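Local structure of putative thioesterase (Syntrophus aciditrophicus SB, 3HDU) at residues A74-K85 / N125-I135. The protein probably hydrolyses thioesters, as a hotdog-fold member of the PaaI-like thioesterase family whose own substrate is not established. Sequence-based numbering, arbitrary orientation.
Sequences AGLAAFMGFQEK and NVRTGNKVAVI
In the hotdog fold an antiparallel sheet wraps a long central helix, and here segment 74-85 of that helix lies across the hairpin that joins strands 118-128 and 132-141. The axes of helix 74-85 and strand 132-135 approach to 8.4 Å, their N-to-C directions 130° apart. Small residues allow this closeness. Ile135 reaches between Ala74, Ala77 and Ala78: its CG1 lies 3.8 Å from Ala77 CB, while CD1 extends to Ala78 CB. Ile135 CG1 and CD1 each also lie 3.6 Å from Ala74 O, so the alanines let the branched chain rest against the helix backbone. Ala133 CB also meets Ala78 CB, and touches Phe82 CE2 at 3.6 Å.

Gly81, having no side chain, lets two polar groups of the sheet come down onto the helix backbone. Asn125, with CG anti to its N (chi1 -162°), sends ND2 past Gly81 CA to donate a hydrogen bond to Ala77 O, 3.0 Å away. The donor stands above that carbonyl's plane, and Gly81 N reaches the same oxygen from the opposite face, so the helical bond is kept and the acceptor is shared. Thr128 OG1 donates to Asn125 OD1 at 2.8 Å, so both ends of the amide have partners, which restrains its rotation. A classic bulge at Val126 and Arg127, both facing Val134, lets Asn125 and Thr128 both point at the helix.

Toward the turn, the Phe82 ring lies obliquely against Thr128 CG2, with CE1 near Asn130 O and CZ near Lys131 O; Met97 of helix 91-97 also packs on it. Lys85 CE, near the end of its chain, rests 3.7 Å from Thr128 CG2. The contact thus combines apolar packing of small residues with one amide, steadied by a threonine, that ties the bulged strand to the helix backbone.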
# COMPACT_ATOMS: atom_id res chain seq x y z
N ALA A 74 0.49 -4.00 -19.22
CA ALA A 74 -0.57 -4.48 -18.32
C ALA A 74 -1.94 -4.55 -19.03
O ALA A 74 -2.69 -5.50 -18.82
CB ALA A 74 -0.66 -3.58 -17.08
N GLY A 75 -2.23 -3.55 -19.86
CA GLY A 75 -3.47 -3.51 -20.64
C GLY A 75 -3.63 -4.67 -21.61
O GLY A 75 -4.72 -5.22 -21.74
N LEU A 76 -2.53 -5.04 -22.27
CA LEU A 76 -2.49 -6.20 -23.17
C LEU A 76 -2.63 -7.51 -22.38
O LEU A 76 -3.34 -8.41 -22.83
CB LEU A 76 -1.19 -6.21 -23.99
CG LEU A 76 -0.97 -7.32 -25.02
CD1 LEU A 76 -2.12 -7.42 -25.99
CD2 LEU A 76 0.34 -7.08 -25.77
N ALA A 77 -1.95 -7.62 -21.23
CA ALA A 77 -2.06 -8.80 -20.36
C ALA A 77 -3.49 -8.96 -19.81
O ALA A 77 -3.98 -10.09 -19.71
CB ALA A 77 -1.06 -8.74 -19.22
N ALA A 78 -4.12 -7.83 -19.47
CA ALA A 78 -5.52 -7.79 -19.01
C ALA A 78 -6.45 -8.35 -20.10
O ALA A 78 -7.28 -9.21 -19.81
CB ALA A 78 -5.94 -6.36 -18.65
N PHE A 79 -6.28 -7.87 -21.34
CA PHE A 79 -7.03 -8.35 -22.52
C PHE A 79 -6.94 -9.87 -22.71
O PHE A 79 -7.95 -10.53 -22.96
CB PHE A 79 -6.54 -7.63 -23.79
CG PHE A 79 -7.05 -8.23 -25.08
CD1 PHE A 79 -8.33 -7.92 -25.54
CD2 PHE A 79 -6.25 -9.11 -25.83
CE1 PHE A 79 -8.81 -8.49 -26.74
CE2 PHE A 79 -6.72 -9.68 -27.02
CZ PHE A 79 -8.01 -9.36 -27.48
N MSE A 80 -5.72 -10.41 -22.62
CA MSE A 80 -5.47 -11.86 -22.79
C MSE A 80 -6.12 -12.72 -21.70
O MSE A 80 -6.48 -13.87 -21.96
CB MSE A 80 -3.97 -12.17 -22.88
CG MSE A 80 -3.28 -11.57 -24.09
SE MSE A 80 -3.94 -12.26 -25.77
CE MSE A 80 -3.26 -10.88 -26.89
N GLY A 81 -6.24 -12.15 -20.49
CA GLY A 81 -6.92 -12.81 -19.39
C GLY A 81 -8.42 -12.85 -19.62
O GLY A 81 -9.03 -13.91 -19.53
N PHE A 82 -9.01 -11.69 -19.93
CA PHE A 82 -10.46 -11.58 -20.16
C PHE A 82 -10.98 -12.36 -21.37
O PHE A 82 -12.05 -12.97 -21.29
CB PHE A 82 -10.92 -10.11 -20.28
CG PHE A 82 -10.88 -9.34 -18.99
CD1 PHE A 82 -11.68 -9.72 -17.91
CD2 PHE A 82 -10.11 -8.17 -18.87
CE1 PHE A 82 -11.67 -8.99 -16.70
CE2 PHE A 82 -10.09 -7.42 -17.68
CZ PHE A 82 -10.88 -7.83 -16.59
N GLN A 83 -10.24 -12.34 -22.48
CA GLN A 83 -10.65 -13.06 -23.71
C GLN A 83 -10.67 -14.59 -23.52
O GLN A 83 -11.46 -15.27 -24.17
CB GLN A 83 -9.82 -12.63 -24.93
CG GLN A 83 -8.34 -13.06 -24.96
CD GLN A 83 -8.09 -14.49 -25.42
OE1 GLN A 83 -7.20 -15.17 -24.89
NE2 GLN A 83 -8.86 -14.97 -26.40
N GLU A 84 -9.79 -15.11 -22.65
CA GLU A 84 -9.75 -16.53 -22.28
C GLU A 84 -11.10 -16.96 -21.65
O GLU A 84 -11.60 -18.05 -21.95
CB GLU A 84 -8.58 -16.80 -21.31
CG GLU A 84 -8.34 -18.25 -20.84
CD GLU A 84 -7.64 -19.14 -21.86
OE1 GLU A 84 -7.91 -19.04 -23.08
OE2 GLU A 84 -6.82 -19.98 -21.43
N LYS A 85 -11.67 -16.09 -20.80
CA LYS A 85 -12.99 -16.33 -20.18
C LYS A 85 -14.17 -16.26 -21.16
O LYS A 85 -15.24 -16.80 -20.86
CB LYS A 85 -13.24 -15.37 -19.02
CG LYS A 85 -12.29 -15.56 -17.86
CD LYS A 85 -12.74 -14.76 -16.65
CE LYS A 85 -11.84 -15.00 -15.44
NZ LYS A 85 -11.81 -16.43 -15.03
N ASN A 125 -0.22 -11.98 -15.68
CA ASN A 125 -1.61 -11.87 -15.20
C ASN A 125 -1.72 -12.72 -13.92
O ASN A 125 -1.77 -13.95 -14.00
CB ASN A 125 -2.60 -12.30 -16.30
CG ASN A 125 -4.03 -11.80 -16.05
OD1 ASN A 125 -4.56 -11.89 -14.94
ND2 ASN A 125 -4.67 -11.29 -17.10
N VAL A 126 -1.73 -12.05 -12.77
CA VAL A 126 -1.77 -12.71 -11.44
C VAL A 126 -3.12 -13.41 -11.24
O VAL A 126 -3.15 -14.62 -11.00
CB VAL A 126 -1.51 -11.70 -10.28
CG1 VAL A 126 -1.61 -12.39 -8.91
CG2 VAL A 126 -0.14 -11.06 -10.42
N ARG A 127 -4.20 -12.65 -11.33
CA ARG A 127 -5.57 -13.19 -11.24
C ARG A 127 -6.50 -12.36 -12.14
O ARG A 127 -6.31 -11.14 -12.26
CB ARG A 127 -6.09 -13.25 -9.78
CG ARG A 127 -7.00 -12.07 -9.29
CD ARG A 127 -7.25 -12.07 -7.78
NE ARG A 127 -6.29 -11.23 -7.06
CZ ARG A 127 -6.39 -9.91 -6.84
NH1 ARG A 127 -7.43 -9.18 -7.29
NH2 ARG A 127 -5.42 -9.28 -6.15
N THR A 128 -7.46 -13.03 -12.77
CA THR A 128 -8.49 -12.38 -13.57
C THR A 128 -9.82 -12.78 -12.93
O THR A 128 -10.21 -13.95 -13.00
CB THR A 128 -8.45 -12.80 -15.07
OG1 THR A 128 -7.18 -12.47 -15.62
CG2 THR A 128 -9.53 -12.08 -15.88
N GLY A 129 -10.46 -11.83 -12.25
CA GLY A 129 -11.77 -12.04 -11.63
C GLY A 129 -12.85 -11.85 -12.68
O GLY A 129 -12.62 -12.01 -13.88
N ASN A 130 -14.05 -11.49 -12.22
CA ASN A 130 -15.18 -11.25 -13.12
C ASN A 130 -14.97 -9.92 -13.88
O ASN A 130 -14.97 -9.90 -15.11
CB ASN A 130 -16.50 -11.24 -12.33
CG ASN A 130 -17.73 -11.10 -13.21
OD1 ASN A 130 -17.74 -11.51 -14.38
ND2 ASN A 130 -18.79 -10.52 -12.65
N LYS A 131 -14.75 -8.85 -13.12
CA LYS A 131 -14.57 -7.50 -13.66
C LYS A 131 -13.18 -6.88 -13.50
O LYS A 131 -12.93 -5.85 -14.11
CB LYS A 131 -15.61 -6.57 -13.01
CG LYS A 131 -17.07 -6.87 -13.38
CD LYS A 131 -17.36 -6.50 -14.84
CE LYS A 131 -18.80 -6.77 -15.23
NZ LYS A 131 -19.06 -6.29 -16.61
N VAL A 132 -12.28 -7.49 -12.70
CA VAL A 132 -10.94 -6.94 -12.42
C VAL A 132 -9.83 -7.90 -12.82
O VAL A 132 -9.91 -9.09 -12.54
CB VAL A 132 -10.79 -6.60 -10.90
CG1 VAL A 132 -9.42 -5.98 -10.61
CG2 VAL A 132 -11.90 -5.67 -10.44
N ALA A 133 -8.79 -7.36 -13.47
CA ALA A 133 -7.59 -8.10 -13.89
C ALA A 133 -6.39 -7.43 -13.21
O ALA A 133 -6.13 -6.25 -13.47
CB ALA A 133 -7.43 -8.05 -15.39
N VAL A 134 -5.70 -8.16 -12.33
CA VAL A 134 -4.51 -7.65 -11.62
C VAL A 134 -3.28 -8.20 -12.34
O VAL A 134 -3.14 -9.42 -12.48
CB VAL A 134 -4.52 -8.08 -10.13
CG1 VAL A 134 -3.24 -7.65 -9.41
CG2 VAL A 134 -5.73 -7.49 -9.43
N ILE A 135 -2.41 -7.29 -12.79
CA ILE A 135 -1.19 -7.64 -13.53
C ILE A 135 0.06 -7.16 -12.77
O ILE A 135 0.08 -6.04 -12.24
CB ILE A 135 -1.17 -7.00 -14.96
CG1 ILE A 135 -2.32 -7.53 -15.82
CG2 ILE A 135 0.15 -7.28 -15.68
CD1 ILE A 135 -3.64 -6.86 -15.58